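Local coordinates for protein neurotoxin (Clostridium botulinum, PDB 2QN0) that acts as the zinc-dependent light-chain protease of type C botulinum neurotoxin and probably cleaves SNARE proteins of nerve terminals, at residues D128-F133 with T309-S314; Y21-L26 with D137-Q142. All blocks are in the same frame, centred on the assembly; numbering follows the deposited sequence.

Contact 1. Residues D128-F133 with T309-S314; sequences DFDVDF and TANPSS
D128 and N311 pair as parallel beta neighbours, their CA atoms 4.7 Å apart, and just beyond the pair the backbone N of F129 donates to O of N311 over 2.8 Å. The side chains of D128 and N311 leave the same face of the sheet and, with CG anti to the backbone N in both (chi1 -177° and 176°), run alongside each other. ND2 of N311 therefore reaches OD1 of D128 at 2.9 Å. The bond is fairly straight and runs in the amide plane, but it meets the oxygen from above the carboxylate plane. From the opposite face the backbone N of D130 donates to the same OD1 of D128 at 3.0 Å. This second bond makes an Asx turn, which coincides with a type I turn from D128 to V131. Aspartate suits the place, since one oxygen can both steer the turn and hold the neighbouring strand. The site ends the two-stranded parallel sheet of 126-128 and 309-311, at the surface of the protease. D130 comes across N311 at about a right angle; a water bridges its OD2 to ND2 of N311, while its OD1 is hydrogen-bonded to OG of S135. P312, after a cis peptide bond, brings CD to 3.5 Å from OD2 of D130. The buried F129 ring presents its edge to O of N311 and stacks on F315.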
loop_
_atom_site.group_PDB
_atom_site.type_symbol
_atom_site.label_atom_id
_atom_site.label_comp_id
_atom_site.label_asym_id
_atom_site.label_seq_id
_atom_site.Cartn_x
_atom_site.Cartn_y
_atom_site.Cartn_z
ATOM N N ASP A 128 -19.315 3.657 14.142
ATOM C CA ASP A 128 -18.342 4.479 14.860
ATOM C C ASP A 128 -17.273 4.969 13.893
ATOM O O ASP A 128 -16.362 4.229 13.526
ATOM C CB ASP A 128 -17.697 3.679 15.995
ATOM C CG ASP A 128 -16.720 4.504 16.814
ATOM O OD1 ASP A 128 -16.602 5.725 16.573
ATOM O OD2 ASP A 128 -16.069 3.925 17.709
ATOM N N PHE A 129 -17.390 6.228 13.487
ATOM C CA PHE A 129 -16.450 6.813 12.544
ATOM C C PHE A 129 -15.111 7.229 13.152
ATOM O O PHE A 129 -14.230 7.714 12.440
ATOM C CB PHE A 129 -17.128 7.988 11.830
ATOM C CG PHE A 129 -18.246 7.564 10.912
ATOM C CD1 PHE A 129 -17.984 7.210 9.591
ATOM C CD2 PHE A 129 -19.554 7.467 11.383
ATOM C CE1 PHE A 129 -19.002 6.767 8.752
ATOM C CE2 PHE A 129 -20.582 7.023 10.551
ATOM C CZ PHE A 129 -20.306 6.671 9.232
ATOM N N ASP A 130 -14.951 7.031 14.461
ATOM C CA ASP A 130 -13.694 7.370 15.139
ATOM C C ASP A 130 -13.001 6.129 15.700
ATOM O O ASP A 130 -12.031 6.248 16.452
ATOM C CB ASP A 130 -13.928 8.336 16.310
ATOM C CG ASP A 130 -14.317 9.732 15.862
ATOM O OD1 ASP A 130 -13.720 10.244 14.891
ATOM O OD2 ASP A 130 -15.211 10.324 16.501
ATOM N N VAL A 131 -13.482 4.944 15.337
ATOM C CA VAL A 131 -12.894 3.717 15.876
ATOM C C VAL A 131 -11.405 3.559 15.596
ATOM O O VAL A 131 -10.926 3.869 14.503
ATOM C CB VAL A 131 -13.633 2.455 15.363
ATOM C CG1 VAL A 131 -13.304 2.207 13.900
ATOM C CG2 VAL A 131 -13.251 1.258 16.216
ATOM N N ASP A 132 -10.683 3.072 16.603
ATOM C CA ASP A 132 -9.243 2.856 16.514
ATOM C C ASP A 132 -8.501 4.056 15.943
ATOM O O ASP A 132 -8.436 5.105 16.584
ATOM C CB ASP A 132 -8.954 1.600 15.687
ATOM C CG ASP A 132 -9.362 0.330 16.409
ATOM O OD1 ASP A 132 -8.952 0.159 17.576
ATOM O OD2 ASP A 132 -10.088 -0.496 15.815
ATOM N N PHE A 133 -7.940 3.906 14.745
ATOM C CA PHE A 133 -7.204 4.992 14.105
ATOM C C PHE A 133 -7.767 5.356 12.731
ATOM O O PHE A 133 -7.039 5.844 11.863
ATOM C CB PHE A 133 -5.728 4.606 13.976
ATOM C CG PHE A 133 -5.010 4.547 15.293
ATOM C CD1 PHE A 133 -4.484 5.697 15.865
ATOM C CD2 PHE A 133 -4.907 3.348 15.988
ATOM C CE1 PHE A 133 -3.868 5.656 17.114
ATOM C CE2 PHE A 133 -4.294 3.296 17.236
ATOM C CZ PHE A 133 -3.774 4.455 17.800
ATOM N N THR A 309 -27.742 3.968 15.675
ATOM C CA THR A 309 -26.995 5.100 16.199
ATOM C C THR A 309 -25.597 5.195 15.601
ATOM O O THR A 309 -25.049 4.209 15.105
ATOM C CB THR A 309 -26.894 5.016 17.739
ATOM O OG1 THR A 309 -26.214 6.172 18.242
ATOM C CG2 THR A 309 -26.143 3.765 18.157
ATOM N N ALA A 310 -25.023 6.392 15.649
ATOM C CA ALA A 310 -23.693 6.618 15.100
ATOM C C ALA A 310 -22.864 7.536 15.985
ATOM O O ALA A 310 -23.403 8.367 16.721
ATOM C CB ALA A 310 -23.808 7.211 13.701
ATOM N N ASN A 311 -21.548 7.373 15.908
ATOM C CA ASN A 311 -20.618 8.187 16.678
ATOM C C ASN A 311 -19.576 8.776 15.729
ATOM O O ASN A 311 -18.954 8.049 14.956
ATOM C CB ASN A 311 -19.916 7.334 17.737
ATOM C CG ASN A 311 -18.862 8.109 18.505
ATOM O OD1 ASN A 311 -19.170 9.087 19.185
ATOM N ND2 ASN A 311 -17.608 7.678 18.392
ATOM N N PRO A 312 -19.403 10.108 15.744
ATOM C CA PRO A 312 -20.129 11.062 16.593
ATOM C C PRO A 312 -21.589 11.209 16.158
ATOM O O PRO A 312 -21.964 10.784 15.063
ATOM C CB PRO A 312 -19.327 12.352 16.423
ATOM C CG PRO A 312 -18.800 12.238 15.033
ATOM C CD PRO A 312 -18.355 10.794 14.968
ATOM N N SER A 313 -22.402 11.815 17.022
ATOM C CA SER A 313 -23.829 12.005 16.764
ATOM C C SER A 313 -24.174 12.703 15.456
ATOM O O SER A 313 -25.232 12.456 14.876
ATOM C CB SER A 313 -24.469 12.775 17.922
ATOM O OG SER A 313 -24.393 12.032 19.122
ATOM N N SER A 314 -23.294 13.583 14.995
ATOM C CA SER A 314 -23.541 14.305 13.755
ATOM C C SER A 314 -23.764 13.358 12.573
ATOM O O SER A 314 -24.334 13.749 11.556
ATOM C CB SER A 314 -22.376 15.252 13.462
ATOM O OG SER A 314 -21.142 14.559 13.472
HETATM O O HOH W 1 -15.481 9.670 19.260
#

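Contact 2. Residues Y21-L26 with D137-Q142; sequences YLDTHL and DVKTRQ
D23 pairs with D137, and L22 with V138, as antiparallel neighbours, the first hydrogen-bonded and the second not. N of D23 donates to O of D137 over 2.9 Å; the return bond from N of D137 to O of D23 is longer, 3.3 Å. Farther along, N of K139 donates to O of Y21 at 2.9 Å, nearly straight at 170°, while on the other side of that pair a water links N of Y21 to O of K139.

Charged and polar groups gather on the face carrying Y21, D23, D137 and K139. The lysine chain bends at chi2 and chi4, which brings its NZ to 3.2 Å from OD2 of D23 in a salt bridge on the anti side of the carboxylate. The other oxygen, OD1 of D23, accepts from N of H25 in an Asx turn and lies above one face of the imidazole, offset toward its rim. H25 then points NE2 at OD2 of D137, 2.6 Å away. The bond runs in the ring plane but meets OD2 of D137 from above the carboxylate plane. Because OD1 of D137 is also salt-bridged to K148, positive charge probably stabilises this carboxylate. NH1 of R141 makes a weak bond of 3.3 Å to OH of Y21, its guanidinium edge-on to the hydroxyl.

Apolar contact belongs to the other face, where CD2 of L22 packs 3.8 Å from CG2 of V138; leucine suits its buried place, also touching A36 of strand 34-38. Strands 19-23 and 136-141 are thus antiparallel neighbours within the protease's large mixed sheet, flanked by 34-38 and 146-152 respectively.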
loop_
_atom_site.group_PDB
_atom_site.type_symbol
_atom_site.label_atom_id
_atom_site.label_comp_id
_atom_site.label_asym_id
_atom_site.label_seq_id
_atom_site.Cartn_x
_atom_site.Cartn_y
_atom_site.Cartn_z
ATOM N N TYR A 21 -2.928 20.008 7.496
ATOM C CA TYR A 21 -1.934 19.582 8.470
ATOM C C TYR A 21 -2.663 18.541 9.303
ATOM O O TYR A 21 -3.742 18.810 9.831
ATOM C CB TYR A 21 -1.490 20.751 9.351
ATOM C CG TYR A 21 -0.398 21.580 8.717
ATOM C CD1 TYR A 21 0.923 21.130 8.703
ATOM C CD2 TYR A 21 -0.687 22.798 8.105
ATOM C CE1 TYR A 21 1.933 21.872 8.091
ATOM C CE2 TYR A 21 0.314 23.549 7.491
ATOM C CZ TYR A 21 1.618 23.079 7.487
ATOM O OH TYR A 21 2.604 23.809 6.866
ATOM N N LEU A 22 -2.080 17.352 9.406
ATOM C CA LEU A 22 -2.701 16.262 10.145
ATOM C C LEU A 22 -1.863 15.745 11.302
ATOM O O LEU A 22 -0.638 15.856 11.303
ATOM C CB LEU A 22 -2.981 15.083 9.200
ATOM C CG LEU A 22 -3.843 15.318 7.956
ATOM C CD1 LEU A 22 -3.826 14.065 7.082
ATOM C CD2 LEU A 22 -5.262 15.670 8.369
ATOM N N ASP A 23 -2.542 15.181 12.291
ATOM C CA ASP A 23 -1.880 14.575 13.438
ATOM C C ASP A 23 -2.487 13.178 13.483
ATOM O O ASP A 23 -3.642 13.015 13.871
ATOM C CB ASP A 23 -2.212 15.307 14.737
ATOM C CG ASP A 23 -1.412 14.781 15.915
ATOM O OD1 ASP A 23 -1.074 13.577 15.913
ATOM O OD2 ASP A 23 -1.131 15.563 16.846
ATOM N N THR A 24 -1.717 12.179 13.071
ATOM C CA THR A 24 -2.204 10.801 13.044
ATOM C C THR A 24 -2.089 10.098 14.389
ATOM O O THR A 24 -2.691 9.044 14.593
ATOM C CB THR A 24 -1.420 9.964 12.025
ATOM O OG1 THR A 24 -0.056 9.865 12.452
ATOM C CG2 THR A 24 -1.463 10.612 10.653
ATOM N N HIS A 25 -1.309 10.679 15.296
ATOM C CA HIS A 25 -1.091 10.095 16.616
ATOM C C HIS A 25 -0.412 8.738 16.478
ATOM O O HIS A 25 -0.571 7.868 17.333
ATOM C CB HIS A 25 -2.419 9.933 17.359
ATOM C CG HIS A 25 -3.110 11.227 17.645
ATOM N ND1 HIS A 25 -2.562 12.200 18.453
ATOM C CD2 HIS A 25 -4.293 11.723 17.210
ATOM C CE1 HIS A 25 -3.377 13.238 18.503
ATOM N NE2 HIS A 25 -4.434 12.975 17.758
ATOM N N LEU A 26 0.349 8.562 15.401
ATOM C CA LEU A 26 1.040 7.300 15.158
ATOM C C LEU A 26 2.507 7.439 14.763
ATOM O O LEU A 26 3.277 6.490 14.904
ATOM C CB LEU A 26 0.310 6.505 14.072
ATOM C CG LEU A 26 -1.059 5.927 14.446
ATOM C CD1 LEU A 26 -1.774 5.448 13.197
ATOM C CD2 LEU A 26 -0.879 4.784 15.440
ATOM N N ASP A 137 -6.782 13.703 13.163
ATOM C CA ASP A 137 -7.018 15.108 13.479
ATOM C C ASP A 137 -6.471 16.085 12.451
ATOM O O ASP A 137 -5.370 15.907 11.922
ATOM C CB ASP A 137 -6.403 15.484 14.835
ATOM C CG ASP A 137 -7.003 14.719 15.991
ATOM O OD1 ASP A 137 -8.149 14.237 15.872
ATOM O OD2 ASP A 137 -6.322 14.619 17.032
ATOM N N VAL A 138 -7.259 17.117 12.176
ATOM C CA VAL A 138 -6.850 18.182 11.269
ATOM C C VAL A 138 -6.501 19.319 12.228
ATOM O O VAL A 138 -7.308 19.678 13.087
ATOM C CB VAL A 138 -8.004 18.619 10.345
ATOM C CG1 VAL A 138 -7.561 19.785 9.467
ATOM C CG2 VAL A 138 -8.442 17.452 9.478
ATOM N N LYS A 139 -5.293 19.860 12.105
ATOM C CA LYS A 139 -4.852 20.943 12.978
ATOM C C LYS A 139 -4.503 22.194 12.184
ATOM O O LYS A 139 -4.136 22.121 11.011
ATOM C CB LYS A 139 -3.610 20.525 13.772
ATOM C CG LYS A 139 -3.747 19.253 14.596
ATOM C CD LYS A 139 -4.557 19.473 15.850
ATOM C CE LYS A 139 -4.529 18.242 16.748
ATOM N NZ LYS A 139 -3.164 17.946 17.267
ATOM N N THR A 140 -4.614 23.342 12.844
ATOM C CA THR A 140 -4.279 24.623 12.238
ATOM C C THR A 140 -3.453 25.366 13.280
ATOM O O THR A 140 -3.614 25.141 14.480
ATOM C CB THR A 140 -5.535 25.446 11.907
ATOM O OG1 THR A 140 -6.250 25.735 13.114
ATOM C CG2 THR A 140 -6.438 24.676 10.956
ATOM N N ARG A 141 -2.559 26.239 12.838
ATOM C CA ARG A 141 -1.739 26.961 13.793
ATOM C C ARG A 141 -2.263 28.362 14.077
ATOM O O ARG A 141 -2.839 29.020 13.211
ATOM C CB ARG A 141 -0.286 27.042 13.310
ATOM C CG ARG A 141 -0.063 27.945 12.112
ATOM C CD ARG A 141 1.424 28.197 11.888
ATOM N NE ARG A 141 2.126 27.043 11.330
ATOM C CZ ARG A 141 1.977 26.608 10.081
ATOM N NH1 ARG A 141 2.662 25.553 9.660
ATOM N NH2 ARG A 141 1.146 27.228 9.253
ATOM N N GLN A 142 -2.068 28.790 15.316
ATOM C CA GLN A 142 -2.462 30.112 15.783
ATOM C C GLN A 142 -1.618 30.375 17.016
ATOM O O GLN A 142 -1.821 29.764 18.066
ATOM C CB GLN A 142 -3.953 30.161 16.120
ATOM C CG GLN A 142 -4.814 30.671 14.970
ATOM C CD GLN A 142 -4.376 32.044 14.481
ATOM O OE1 GLN A 142 -4.349 33.009 15.245
ATOM N NE2 GLN A 142 -4.028 32.134 13.200
HETATM O O HOH W 2 -4.720 22.393 8.365
#

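Overall arrangement
From the N terminus, the chain enters contact 2 at 21-26, runs through strands 34-38 and 43-46 and two helices, and reaches contact 1 at 128-133. A few residues later 137-142 returns to strand 19-23, closing the loop of contact 2. Contact 1 closes only when the chain, after passing the zinc ligands H229, H233 and E269, arrives at 309-314, so the two closures cross. Their centres lie 19 Å apart, yet they touch: CE1 of F133 packs 3.5 Å from CD2 of L26. Contact 2 joins strands of the large mixed sheet, whereas contact 1 ties the loop leading into strand 136-141 to the strand 309-311 that follows helix 283-304.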